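Local structure of DUF3863 domain-containing protein (Parabacteroides distasonis, 3LM3) at residues A267-K272 / G280-I285; T308-K311 / D316-F319; F22-I27 / G323-L328; D216-D221 / I285-M290. The protein is of unknown function but may be a carbohydrate-active enzyme, either a glycoside hydrolase or a deacetylase. All blocks are in the same frame, centred on the assembly; numbering follows the deposited sequence. Where two conformers were deposited one is given.

How the contacts relate
All four contacts gather on one parallel sheet, in which strand 21-29 lies between 280-287 and 318-320. Contacts 1 and 4 both use strand 280-287, and share Ile285; their centres lie about 13 Å apart. Contact 3 is joined to contact 1 by backbone ladder bonds, Gly280 O lying 2.9 Å from Phe22 N and Val282 N 2.9 Å from Phe22 O, and to contact 2 by His318 O, 2.9 Å from Val23 N. Contact 2 meets contact 1 where Phe270 CE2 lies 4.0 Å from Thr310 CG2, and stays about 17 Å, centre to centre, from contact 4. A bound PEG lies about 12 Å from the side chain of Leu328, but no active-site role can be given to these contacts.

Contact 1. Residues A267-K272 / G280-I285; sequences AIHFDK and GWVANI
Phe270 and His269, on helix 255-277, pack against the strand that follows that helix in the chain, 280-287. This is a helix-to-strand step of an alpha/beta fold: the local axes run nearly antiparallel, at 165°, and approach to 6.8 Å. Phe270 carries the apolar part. From CB its ring leaves beside the backbone N and anti to the carbonyl carbon (chi1 -67°), which carries it along the strand. CD1 comes 4.1 Å from Gly280 C, and CE1 meets Gly280 O edge-on at 3.7 Å. At the tip CZ touches Val282 CG2 at 3.6 Å, while CE2 also lies near that methyl and packs on Thr310 and Thr317. The Val282 methyl sits over one ring face, a CH-pi contact 29° off the normal; valine suits this buried strand position because CG2, anti to the carbonyl carbon, meets the ring without a long chain. His269 lies alongside, its ND1 3.5 Å from Trp281 O but at too poor an angle for a bond; Tyr190 OH is the hydrogen-bonding partner of ND1 and also bonds Trp281 N. Glycine fits the closest backbone approach for a steric reason: a beta carbon at Gly280 would fall on the helix carbonyl, since Gly280 CA already lies 3.6 Å from His269 O.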
loop_
_atom_site.group_PDB
_atom_site.type_symbol
_atom_site.label_atom_id
_atom_site.label_comp_id
_atom_site.label_asym_id
_atom_site.label_seq_id
_atom_site.Cartn_x
_atom_site.Cartn_y
_atom_site.Cartn_z
ATOM N N ALA A 267 -2.373 -13.312 -7.801
ATOM C CA ALA A 267 -2.629 -14.708 -7.450
ATOM C C ALA A 267 -2.021 -15.102 -6.090
ATOM O O ALA A 267 -2.526 -16.007 -5.436
ATOM C CB ALA A 267 -2.140 -15.646 -8.547
ATOM N N ILE A 268 -0.977 -14.403 -5.647
ATOM C CA ILE A 268 -0.456 -14.608 -4.301
ATOM C C ILE A 268 -1.578 -14.471 -3.269
ATOM O O ILE A 268 -1.654 -15.204 -2.265
ATOM C CB ILE A 268 0.651 -13.583 -3.967
ATOM C CG1 ILE A 268 1.815 -13.702 -4.946
ATOM C CG2 ILE A 268 1.141 -13.681 -2.493
ATOM C CD1 ILE A 268 2.863 -12.538 -4.793
ATOM N N HIS A 269 -2.467 -13.519 -3.535
ATOM C CA HIS A 269 -3.570 -13.156 -2.658
ATOM C C HIS A 269 -4.865 -13.872 -2.959
ATOM O O HIS A 269 -5.598 -14.255 -2.048
ATOM C CB HIS A 269 -3.746 -11.643 -2.746
ATOM C CG HIS A 269 -2.528 -10.938 -2.286
ATOM N ND1 HIS A 269 -2.291 -10.716 -0.946
ATOM C CD2 HIS A 269 -1.387 -10.618 -2.933
ATOM C CE1 HIS A 269 -1.078 -10.226 -0.799
ATOM N NE2 HIS A 269 -0.504 -10.157 -1.992
ATOM N N PHE A 270 -5.167 -14.009 -4.236
ATOM C CA PHE A 270 -6.485 -14.504 -4.653
ATOM C C PHE A 270 -6.551 -16.013 -4.869
ATOM O O PHE A 270 -7.651 -16.558 -4.950
ATOM C CB PHE A 270 -6.923 -13.754 -5.907
ATOM C CG PHE A 270 -7.212 -12.270 -5.708
ATOM C CD1 PHE A 270 -7.341 -11.702 -4.445
ATOM C CD2 PHE A 270 -7.441 -11.460 -6.820
ATOM C CE1 PHE A 270 -7.654 -10.354 -4.299
ATOM C CE2 PHE A 270 -7.747 -10.105 -6.670
ATOM C CZ PHE A 270 -7.861 -9.571 -5.399
ATOM N N ASP A 271 -5.398 -16.684 -4.913
ATOM C CA ASP A 271 -5.350 -18.151 -4.916
ATOM C C ASP A 271 -4.950 -18.619 -3.510
ATOM O O ASP A 271 -5.817 -18.735 -2.620
ATOM C CB ASP A 271 -4.412 -18.634 -6.030
ATOM C CG ASP A 271 -5.023 -18.490 -7.431
ATOM O OD1 ASP A 271 -6.266 -18.399 -7.567
ATOM O OD2 ASP A 271 -4.201 -18.497 -8.402
ATOM N N LYS A 272 -3.666 -18.798 -3.245
ATOM C CA LYS A 272 -3.199 -19.348 -1.968
ATOM C C LYS A 272 -3.509 -18.439 -0.780
ATOM O O LYS A 272 -3.894 -18.902 0.272
ATOM C CB LYS A 272 -1.697 -19.633 -2.043
ATOM C CG LYS A 272 -1.055 -20.172 -0.768
ATOM C CD LYS A 272 -1.500 -21.573 -0.411
ATOM C CE LYS A 272 -0.424 -22.258 0.437
ATOM N NZ LYS A 272 -0.757 -23.667 0.748
ATOM N N GLY A 280 -8.743 -12.304 0.512
ATOM C CA GLY A 280 -7.608 -11.814 -0.276
ATOM C C GLY A 280 -7.814 -10.354 -0.587
ATOM O O GLY A 280 -8.937 -9.948 -0.867
ATOM N N TRP A 281 -6.723 -9.590 -0.595
ATOM C CA TRP A 281 -6.793 -8.153 -0.829
ATOM C C TRP A 281 -5.577 -7.683 -1.620
ATOM O O TRP A 281 -4.435 -7.990 -1.261
ATOM C CB TRP A 281 -6.858 -7.412 0.508
ATOM C CG TRP A 281 -6.683 -5.918 0.385
ATOM C CD1 TRP A 281 -7.403 -5.054 -0.398
ATOM C CD2 TRP A 281 -5.690 -5.133 1.056
ATOM N NE1 TRP A 281 -6.915 -3.767 -0.231
ATOM C CE2 TRP A 281 -5.846 -3.802 0.624
ATOM C CE3 TRP A 281 -4.670 -5.431 1.964
ATOM C CZ2 TRP A 281 -5.047 -2.756 1.093
ATOM C CZ3 TRP A 281 -3.874 -4.413 2.399
ATOM C CH2 TRP A 281 -4.061 -3.093 1.978
ATOM N N VAL A 282 -5.849 -6.969 -2.701
ATOM C CA VAL A 282 -4.870 -6.324 -3.541
ATOM C C VAL A 282 -5.137 -4.821 -3.490
ATOM O O VAL A 282 -6.286 -4.371 -3.625
ATOM C CB VAL A 282 -4.990 -6.816 -4.995
ATOM C CG1 VAL A 282 -4.229 -5.908 -5.968
ATOM C CG2 VAL A 282 -4.539 -8.291 -5.078
ATOM N N ALA A 283 -4.059 -4.052 -3.303
ATOM C CA ALA A 283 -4.082 -2.589 -3.274
ATOM C C ALA A 283 -3.345 -2.017 -4.457
ATOM O O ALA A 283 -2.315 -2.568 -4.883
ATOM C CB ALA A 283 -3.424 -2.074 -1.996
ATOM N N ASN A 284 -3.826 -0.916 -5.023
ATOM C CA ASN A 284 -3.088 -0.297 -6.128
ATOM C C ASN A 284 -3.396 1.184 -6.177
ATOM O O ASN A 284 -4.455 1.634 -5.750
ATOM C CB ASN A 284 -3.446 -0.972 -7.446
ATOM C CG ASN A 284 -2.305 -0.993 -8.461
ATOM O OD1 ASN A 284 -1.253 -0.380 -8.277
ATOM N ND2 ASN A 284 -2.530 -1.748 -9.560
ATOM N N ILE A 285 -2.419 1.944 -6.659
ATOM C CA ILE A 285 -2.509 3.406 -6.805
ATOM C C ILE A 285 -2.015 3.744 -8.202
ATOM O O ILE A 285 -0.895 3.376 -8.565
ATOM C CB ILE A 285 -1.719 4.167 -5.746
ATOM C CG1 ILE A 285 -2.270 3.859 -4.346
ATOM C CG2 ILE A 285 -1.757 5.695 -6.040
ATOM C CD1 ILE A 285 -1.390 4.352 -3.179
#

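Contact 2. Residues T308-K311 / D316-F319; sequences TGTK and DTHF
The Phe319 ring is met by Lys311 and Thr310 at neighbouring rim atoms, each approaching obliquely, neither squarely over a face nor in the ring plane. Its CE1 lies 3.7 Å from Lys311 CD, and its CZ 3.9 Å from Thr310 CG2. His318, whose side chain starts away from residues 308-311, has Asp316 O over one face of its ring, toward the rim. Lysine suits its place because it is long and two-natured: the methylenes run alongside the phenylalanine in the reverse sense, and the ammonium goes on to the backbone. Turns at chi2 (-66°) and chi3 (-75°) bend the chain so that NZ comes 2.7 Å from Thr317 O. The donor lies in the carbonyl plane with a C=O...N angle of 158°, and a second, weak bond runs from NZ to Pro315 O. Asp316 OD1, 6.5 Å from NZ, is too distant for a salt bridge. A leucine in place of Lys311 would probably leave Thr317 O without its donor, and Pro315 O without the weaker one. The two threonines meet through methyls, Thr310 CG2 being 4.2 Å from Thr317 CG2, while their hydroxyls are satisfied nearby: Thr310 OG1 by Trp306 O and Glu266 OE1, Thr317 OG1 by Trp314 O. The contact thus closes the tight connection from helix 296-313 to strand 318-320, with Phe270 of helix 255-277 packing on both threonines and Val23 of strand 21-29 on Thr317 and Phe319.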
loop_
_atom_site.group_PDB
_atom_site.type_symbol
_atom_site.label_atom_id
_atom_site.label_comp_id
_atom_site.label_asym_id
_atom_site.label_seq_id
_atom_site.Cartn_x
_atom_site.Cartn_y
_atom_site.Cartn_z
ATOM N N THR A 308 -10.228 -6.308 -16.352
ATOM C CA THR A 308 -10.852 -7.406 -17.072
ATOM C C THR A 308 -10.188 -8.741 -16.759
ATOM O O THR A 308 -10.860 -9.747 -16.573
ATOM C CB THR A 308 -10.787 -7.181 -18.585
ATOM O OG1 THR A 308 -11.587 -6.037 -18.929
ATOM C CG2 THR A 308 -11.302 -8.412 -19.328
ATOM N N GLY A 309 -8.861 -8.749 -16.677
ATOM C CA GLY A 309 -8.141 -9.972 -16.407
ATOM C C GLY A 309 -8.387 -10.503 -14.995
ATOM O O GLY A 309 -8.505 -11.699 -14.752
ATOM N N THR A 310 -8.479 -9.568 -14.045
ATOM C CA THR A 310 -8.818 -9.911 -12.672
ATOM C C THR A 310 -10.213 -10.517 -12.600
ATOM O O THR A 310 -10.403 -11.546 -11.972
ATOM C CB THR A 310 -8.701 -8.665 -11.777
ATOM O OG1 THR A 310 -7.374 -8.120 -11.861
ATOM C CG2 THR A 310 -8.989 -9.004 -10.321
ATOM N N LYS A 311 -11.192 -9.871 -13.224
ATOM C CA LYS A 311 -12.577 -10.369 -13.190
ATOM C C LYS A 311 -12.735 -11.690 -13.945
ATOM O O LYS A 311 -13.574 -12.522 -13.591
ATOM C CB LYS A 311 -13.549 -9.316 -13.725
ATOM C CG LYS A 311 -13.678 -8.060 -12.897
ATOM C CD LYS A 311 -14.297 -8.238 -11.518
ATOM C CE LYS A 311 -15.769 -8.439 -11.544
ATOM N NZ LYS A 311 -16.302 -8.332 -10.146
ATOM N N ASP A 316 -15.752 -13.110 -8.729
ATOM C CA ASP A 316 -16.474 -12.488 -7.621
ATOM C C ASP A 316 -15.643 -11.426 -6.889
ATOM O O ASP A 316 -16.067 -10.938 -5.842
ATOM C CB ASP A 316 -17.021 -13.547 -6.656
ATOM C CG ASP A 316 -18.109 -14.441 -7.297
ATOM O OD1 ASP A 316 -18.864 -13.968 -8.189
ATOM O OD2 ASP A 316 -18.225 -15.623 -6.886
ATOM N N THR A 317 -14.480 -11.073 -7.429
ATOM C CA THR A 317 -13.670 -10.010 -6.830
ATOM C C THR A 317 -14.454 -8.720 -6.732
ATOM O O THR A 317 -15.108 -8.304 -7.687
ATOM C CB THR A 317 -12.405 -9.733 -7.655
ATOM O OG1 THR A 317 -11.653 -10.951 -7.790
ATOM C CG2 THR A 317 -11.507 -8.654 -7.038
ATOM N N HIS A 318 -14.387 -8.067 -5.571
ATOM C CA HIS A 318 -15.040 -6.792 -5.332
ATOM C C HIS A 318 -14.027 -5.670 -5.465
ATOM O O HIS A 318 -13.011 -5.665 -4.742
ATOM C CB HIS A 318 -15.630 -6.760 -3.926
ATOM C CG HIS A 318 -16.647 -7.821 -3.694
ATOM N ND1 HIS A 318 -17.930 -7.719 -4.177
ATOM C CD2 HIS A 318 -16.576 -9.006 -3.040
ATOM C CE1 HIS A 318 -18.611 -8.799 -3.818
ATOM N NE2 HIS A 318 -17.818 -9.601 -3.135
ATOM N N PHE A 319 -14.289 -4.729 -6.366
ATOM C CA PHE A 319 -13.507 -3.526 -6.524
ATOM C C PHE A 319 -14.192 -2.452 -5.679
ATOM O O PHE A 319 -15.263 -1.963 -6.028
ATOM C CB PHE A 319 -13.411 -3.089 -7.991
ATOM C CG PHE A 319 -12.446 -3.937 -8.818
ATOM C CD1 PHE A 319 -12.745 -5.240 -9.204
ATOM C CD2 PHE A 319 -11.210 -3.433 -9.152
ATOM C CE1 PHE A 319 -11.808 -5.983 -9.966
ATOM C CE2 PHE A 319 -10.301 -4.168 -9.903
ATOM C CZ PHE A 319 -10.607 -5.448 -10.285
#

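Contact 3. Residues F22-I27 / G323-L328; sequences FVTLCI and GEFGEL
Phe22 and Phe325 set their rings at 51° to each other with centroids 5.3 Å apart, an oblique pair that is neither a stack nor edge-to-face. Phe325 leads with one side of its ring: CD1 lies over a face of Phe22, 3.7 Å from its CG, and CE1 is beside CD2. Leu328, one turn further along the helix, arrives from the same side of the Phe22 ring but near its outer end, where its CD1 is 3.6 Å from Phe22 CE1 and the two side chains cross at about a right angle. Spaced by three residues, Phe325 and Leu328 share one helix face, and their bulk suits a large flat ring lying across both. Thr24 completes the grip further down the strand, its methyl CG2 pressing on Phe325 CB at 3.4 Å. With chi1 at 58°, the threonine OG1 stands between the backbone N and the carbonyl carbon, and accepts a hydrogen bond from Trp281 NE1 while CG2 faces the helix; threonine therefore serves both a polar and an apolar neighbour. Phe325, its CG anti to the backbone N (chi1 173°), reaches far enough toward the sheet for its ring also to stack on that of Trp281. Val23, between the two contacting strand residues, points the other way, toward helix 296-313. Helix 322-332 thus packs on one side of strand 21-29, at its first part, and helix 296-313 on the other, consistent with the irregular beta/alpha barrel of the glycoside hydrolase/deacetylase clan.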
loop_
_atom_site.group_PDB
_atom_site.type_symbol
_atom_site.label_atom_id
_atom_site.label_comp_id
_atom_site.label_asym_id
_atom_site.label_seq_id
_atom_site.Cartn_x
_atom_site.Cartn_y
_atom_site.Cartn_z
ATOM N N PHE A 22 -10.805 -8.749 -2.711
ATOM C CA PHE A 22 -10.985 -7.321 -2.840
ATOM C C PHE A 22 -9.815 -6.686 -3.566
ATOM O O PHE A 22 -8.668 -7.042 -3.318
ATOM C CB PHE A 22 -11.043 -6.669 -1.477
ATOM C CG PHE A 22 -12.196 -7.146 -0.643
ATOM C CD1 PHE A 22 -13.421 -6.529 -0.746
ATOM C CD2 PHE A 22 -12.070 -8.230 0.205
ATOM C CE1 PHE A 22 -14.498 -6.988 0.003
ATOM C CE2 PHE A 22 -13.163 -8.725 0.927
ATOM C CZ PHE A 22 -14.374 -8.062 0.837
ATOM N N VAL A 23 -10.142 -5.723 -4.436
ATOM C CA VAL A 23 -9.152 -4.804 -5.004
ATOM C C VAL A 23 -9.554 -3.396 -4.593
ATOM O O VAL A 23 -10.695 -2.980 -4.847
ATOM C CB VAL A 23 -9.062 -4.870 -6.536
ATOM C CG1 VAL A 23 -8.167 -3.741 -7.094
ATOM C CG2 VAL A 23 -8.573 -6.240 -7.008
ATOM N N THR A 24 -8.623 -2.669 -3.992
ATOM C CA THR A 24 -8.824 -1.266 -3.672
ATOM C C THR A 24 -7.885 -0.435 -4.528
ATOM O O THR A 24 -6.661 -0.502 -4.354
ATOM C CB THR A 24 -8.605 -0.972 -2.195
ATOM O OG1 THR A 24 -7.285 -1.352 -1.783
ATOM C CG2 THR A 24 -9.618 -1.704 -1.307
ATOM N N LEU A 25 -8.440 0.348 -5.449
ATOM C CA LEU A 25 -7.694 1.263 -6.292
ATOM C C LEU A 25 -7.896 2.688 -5.833
ATOM O O LEU A 25 -9.006 3.095 -5.469
ATOM C CB LEU A 25 -8.190 1.187 -7.738
ATOM C CG LEU A 25 -7.654 2.238 -8.715
ATOM C CD1 LEU A 25 -6.151 2.088 -8.926
ATOM C CD2 LEU A 25 -8.409 2.157 -10.067
ATOM N N CYS A 26 -6.826 3.449 -5.856
ATOM C CA CYS A 26 -6.869 4.903 -5.734
ATOM C C CYS A 26 -6.272 5.540 -6.985
ATOM O O CYS A 26 -5.233 5.085 -7.492
ATOM C CB CYS A 26 -6.088 5.367 -4.523
ATOM S SG CYS A 26 -5.773 7.161 -4.439
ATOM N N ILE A 27 -6.960 6.553 -7.497
ATOM C CA ILE A 27 -6.424 7.428 -8.549
ATOM C C ILE A 27 -6.043 8.759 -7.901
ATOM O O ILE A 27 -6.898 9.387 -7.222
ATOM C CB ILE A 27 -7.424 7.638 -9.725
ATOM C CG1 ILE A 27 -7.712 6.308 -10.410
ATOM C CG2 ILE A 27 -6.851 8.661 -10.735
ATOM C CD1 ILE A 27 -8.752 6.389 -11.469
ATOM N N GLY A 323 -11.341 3.063 1.868
ATOM C CA GLY A 323 -12.073 3.239 3.098
ATOM C C GLY A 323 -13.075 2.121 3.354
ATOM O O GLY A 323 -13.228 1.648 4.491
ATOM N N GLU A 324 -13.798 1.687 2.322
ATOM C CA GLU A 324 -14.807 0.610 2.487
ATOM C C GLU A 324 -14.116 -0.669 2.921
ATOM O O GLU A 324 -14.585 -1.394 3.805
ATOM C CB GLU A 324 -15.518 0.292 1.174
ATOM C CG GLU A 324 -16.634 1.120 0.781
ATOM C CD GLU A 324 -17.196 0.455 -0.477
ATOM O OE1 GLU A 324 -16.646 0.709 -1.552
ATOM O OE2 GLU A 324 -18.062 -0.443 -0.366
ATOM N N PHE A 325 -13.007 -1.002 2.270
ATOM C CA PHE A 325 -12.294 -2.221 2.595
ATOM C C PHE A 325 -11.771 -2.161 4.026
ATOM O O PHE A 325 -11.909 -3.121 4.777
ATOM C CB PHE A 325 -11.137 -2.483 1.621
ATOM C CG PHE A 325 -10.298 -3.653 2.045
ATOM C CD1 PHE A 325 -10.787 -4.953 1.966
ATOM C CD2 PHE A 325 -9.043 -3.449 2.624
ATOM C CE1 PHE A 325 -10.045 -6.026 2.477
ATOM C CE2 PHE A 325 -8.316 -4.477 3.130
ATOM C CZ PHE A 325 -8.784 -5.794 3.036
ATOM N N GLY A 326 -11.147 -1.055 4.409
ATOM C CA GLY A 326 -10.648 -0.933 5.783
ATOM C C GLY A 326 -11.749 -1.102 6.804
ATOM O O GLY A 326 -11.545 -1.726 7.835
ATOM N N GLU A 327 -12.928 -0.549 6.525
ATOM C CA GLU A 327 -14.041 -0.710 7.472
ATOM C C GLU A 327 -14.593 -2.122 7.451
ATOM O O GLU A 327 -15.001 -2.597 8.505
ATOM C CB GLU A 327 -15.137 0.320 7.265
ATOM C CG GLU A 327 -14.720 1.736 7.659
ATOM C CD GLU A 327 -14.505 1.916 9.147
ATOM O OE1 GLU A 327 -14.909 1.071 9.980
ATOM O OE2 GLU A 327 -13.904 2.942 9.498
ATOM N N LEU A 328 -14.560 -2.824 6.307
ATOM C CA LEU A 328 -14.910 -4.252 6.331
ATOM C C LEU A 328 -13.959 -5.041 7.223
ATOM O O LEU A 328 -14.382 -5.906 7.996
ATOM C CB LEU A 328 -14.904 -4.866 4.919
ATOM C CG LEU A 328 -16.088 -4.528 4.041
ATOM C CD1 LEU A 328 -15.809 -4.943 2.595
ATOM C CD2 LEU A 328 -17.389 -5.178 4.593
#

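Contact 4. Residues D216-D221 / I285-M290; sequences DGWTMD and IWEAQM
Trp218 NE1 gives a weak hydrogen bond to Ile285 O, 3.1 Å away but bent to 133° at the hydrogen. The same indole is held mainly by packing. Ile285 crosses it at about a right angle, and with CG1 beside the backbone N (chi1 -62°) its CD1 comes over one face of the six-membered ring, 13° off the normal, in a CH-pi contact 3.6 Å from Trp218 CH2. Ile285 CB packs at the pyrrole end, 3.5 Å from Trp218 NE1, so the isoleucine suits one flat face along its length; its CG1 also lies 3.5 Å from Gly217 O. At the ring edge Glu287 OE2 stands 4.2 Å from Trp218 CZ2, its hydrogen-bonding partner being Tyr112 OH. A serine in place of Trp218 would probably leave Ile285 CD1 without an aromatic face to pack on and Ile285 O without this weak donor. At Gly217, just before the tryptophan, a beta carbon would crowd Ile285 CD1 and clash with Trp218 CE3. The loop leaving strand 213-216 of the three-stranded parallel sheet thus meets the C-terminal half of strand 280-287 in the other parallel sheet, joining the two, while Thr219 OG1 bonds Ala283 N and Thr219 touches helix 255-277 at His269.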
loop_
_atom_site.group_PDB
_atom_site.type_symbol
_atom_site.label_atom_id
_atom_site.label_comp_id
_atom_site.label_asym_id
_atom_site.label_seq_id
_atom_site.Cartn_x
_atom_site.Cartn_y
_atom_site.Cartn_z
ATOM N N ASP A 216 -1.585 -0.922 3.348
ATOM C CA ASP A 216 -0.674 -0.840 2.201
ATOM C C ASP A 216 -1.308 -0.148 0.998
ATOM O O ASP A 216 -2.537 -0.117 0.865
ATOM C CB ASP A 216 -0.238 -2.254 1.826
ATOM C CG ASP A 216 1.015 -2.312 0.951
ATOM O OD1 ASP A 216 1.788 -1.313 0.836
ATOM O OD2 ASP A 216 1.214 -3.398 0.332
ATOM N N GLY A 217 -0.463 0.357 0.111
ATOM C CA GLY A 217 -0.866 1.097 -1.081
ATOM C C GLY A 217 -0.752 0.355 -2.410
ATOM O O GLY A 217 -1.573 0.566 -3.303
ATOM N N TRP A 218 0.317 -0.447 -2.573
ATOM C CA TRP A 218 0.586 -1.212 -3.784
ATOM C C TRP A 218 1.005 -2.634 -3.441
ATOM O O TRP A 218 2.064 -2.862 -2.850
ATOM C CB TRP A 218 1.725 -0.608 -4.619
ATOM C CG TRP A 218 1.606 0.784 -5.131
ATOM C CD1 TRP A 218 1.279 1.151 -6.404
ATOM C CD2 TRP A 218 1.868 1.989 -4.420
ATOM N NE1 TRP A 218 1.319 2.511 -6.524
ATOM C CE2 TRP A 218 1.703 3.051 -5.326
ATOM C CE3 TRP A 218 2.246 2.272 -3.110
ATOM C CZ2 TRP A 218 1.864 4.382 -4.951
ATOM C CZ3 TRP A 218 2.421 3.604 -2.740
ATOM C CH2 TRP A 218 2.216 4.639 -3.665
ATOM N N THR A 219 0.246 -3.617 -3.862
ATOM C CA THR A 219 0.609 -5.006 -3.599
ATOM C C THR A 219 1.912 -5.346 -4.325
ATOM O O THR A 219 2.007 -5.191 -5.542
ATOM C CB THR A 219 -0.506 -5.943 -4.034
ATOM O OG1 THR A 219 -1.709 -5.594 -3.326
ATOM C CG2 THR A 219 -0.128 -7.418 -3.782
HETATM N N MSE A 220 2.873 -5.847 -3.555
HETATM C CA MSE A 220 4.182 -6.237 -4.070
HETATM C C MSE A 220 4.265 -7.699 -4.469
HETATM O O MSE A 220 3.643 -8.569 -3.855
HETATM C CB MSE A 220 5.255 -5.995 -3.025
HETATM C CG MSE A 220 5.501 -4.555 -2.707
HETATM SE SE MSE A 220 6.185 -3.563 -4.203
HETATM C CE MSE A 220 4.579 -2.847 -4.852
ATOM N N ASP A 221 5.113 -7.963 -5.462
ATOM C CA ASP A 221 5.625 -9.317 -5.658
ATOM C C ASP A 221 6.685 -9.473 -4.579
ATOM O O ASP A 221 7.708 -8.796 -4.598
ATOM C CB ASP A 221 6.199 -9.438 -7.057
ATOM C CG ASP A 221 6.727 -10.849 -7.354
ATOM O OD1 ASP A 221 7.256 -11.484 -6.410
ATOM O OD2 ASP A 221 6.591 -11.331 -8.523
ATOM N N ILE A 285 -2.419 1.944 -6.659
ATOM C CA ILE A 285 -2.509 3.406 -6.805
ATOM C C ILE A 285 -2.015 3.744 -8.202
ATOM O O ILE A 285 -0.895 3.376 -8.565
ATOM C CB ILE A 285 -1.719 4.167 -5.746
ATOM C CG1 ILE A 285 -2.270 3.859 -4.346
ATOM C CG2 ILE A 285 -1.757 5.695 -6.040
ATOM C CD1 ILE A 285 -1.390 4.352 -3.179
ATOM N N TRP A 286 -2.852 4.384 -8.993
ATOM C CA TRP A 286 -2.526 4.868 -10.337
ATOM C C TRP A 286 -2.635 6.379 -10.342
ATOM O O TRP A 286 -3.699 6.947 -10.059
ATOM C CB TRP A 286 -3.492 4.332 -11.386
ATOM C CG TRP A 286 -3.409 2.865 -11.695
ATOM C CD1 TRP A 286 -3.289 1.830 -10.790
ATOM C CD2 TRP A 286 -3.403 2.245 -12.986
ATOM N NE1 TRP A 286 -3.242 0.635 -11.454
ATOM C CE2 TRP A 286 -3.294 0.858 -12.799
ATOM C CE3 TRP A 286 -3.419 2.731 -14.298
ATOM C CZ2 TRP A 286 -3.270 -0.037 -13.859
ATOM C CZ3 TRP A 286 -3.416 1.832 -15.333
ATOM C CH2 TRP A 286 -3.329 0.480 -15.120
ATOM N N GLU A 287 -1.571 7.069 -10.699
ATOM C CA GLU A 287 -1.630 8.512 -10.782
ATOM C C GLU A 287 -2.273 8.933 -12.096
ATOM O O GLU A 287 -1.921 8.415 -13.160
ATOM C CB GLU A 287 -0.237 9.088 -10.687
ATOM C CG GLU A 287 0.502 8.804 -9.379
ATOM C CD GLU A 287 1.095 7.405 -9.246
ATOM O OE1 GLU A 287 1.184 6.625 -10.233
ATOM O OE2 GLU A 287 1.570 7.094 -8.140
ATOM N N ALA A 288 -3.238 9.843 -12.000
ATOM C CA ALA A 288 -3.955 10.332 -13.186
ATOM C C ALA A 288 -2.990 10.864 -14.247
ATOM O O ALA A 288 -3.243 10.718 -15.445
ATOM C CB ALA A 288 -4.939 11.391 -12.801
ATOM N N GLN A 289 -1.909 11.493 -13.814
ATOM C CA GLN A 289 -0.953 12.085 -14.751
ATOM C C GLN A 289 -0.289 11.062 -15.664
ATOM O O GLN A 289 0.357 11.449 -16.659
ATOM C CB GLN A 289 0.091 12.930 -14.024
ATOM C CG GLN A 289 0.969 12.242 -12.978
ATOM C CD GLN A 289 2.023 11.316 -13.546
ATOM O OE1 GLN A 289 1.868 10.114 -13.527
ATOM N NE2 GLN A 289 3.117 11.887 -14.072
HETATM N N MSE A 290 -0.438 9.769 -15.379
HETATM C CA MSE A 290 0.175 8.743 -16.237
HETATM C C MSE A 290 -0.375 8.790 -17.643
HETATM O O MSE A 290 0.341 8.457 -18.627
HETATM C CB MSE A 290 0.001 7.328 -15.674
HETATM C CG MSE A 290 0.898 7.023 -14.519
HETATM SE SE MSE A 290 0.878 5.215 -13.884
HETATM C CE MSE A 290 -1.052 5.015 -13.858
#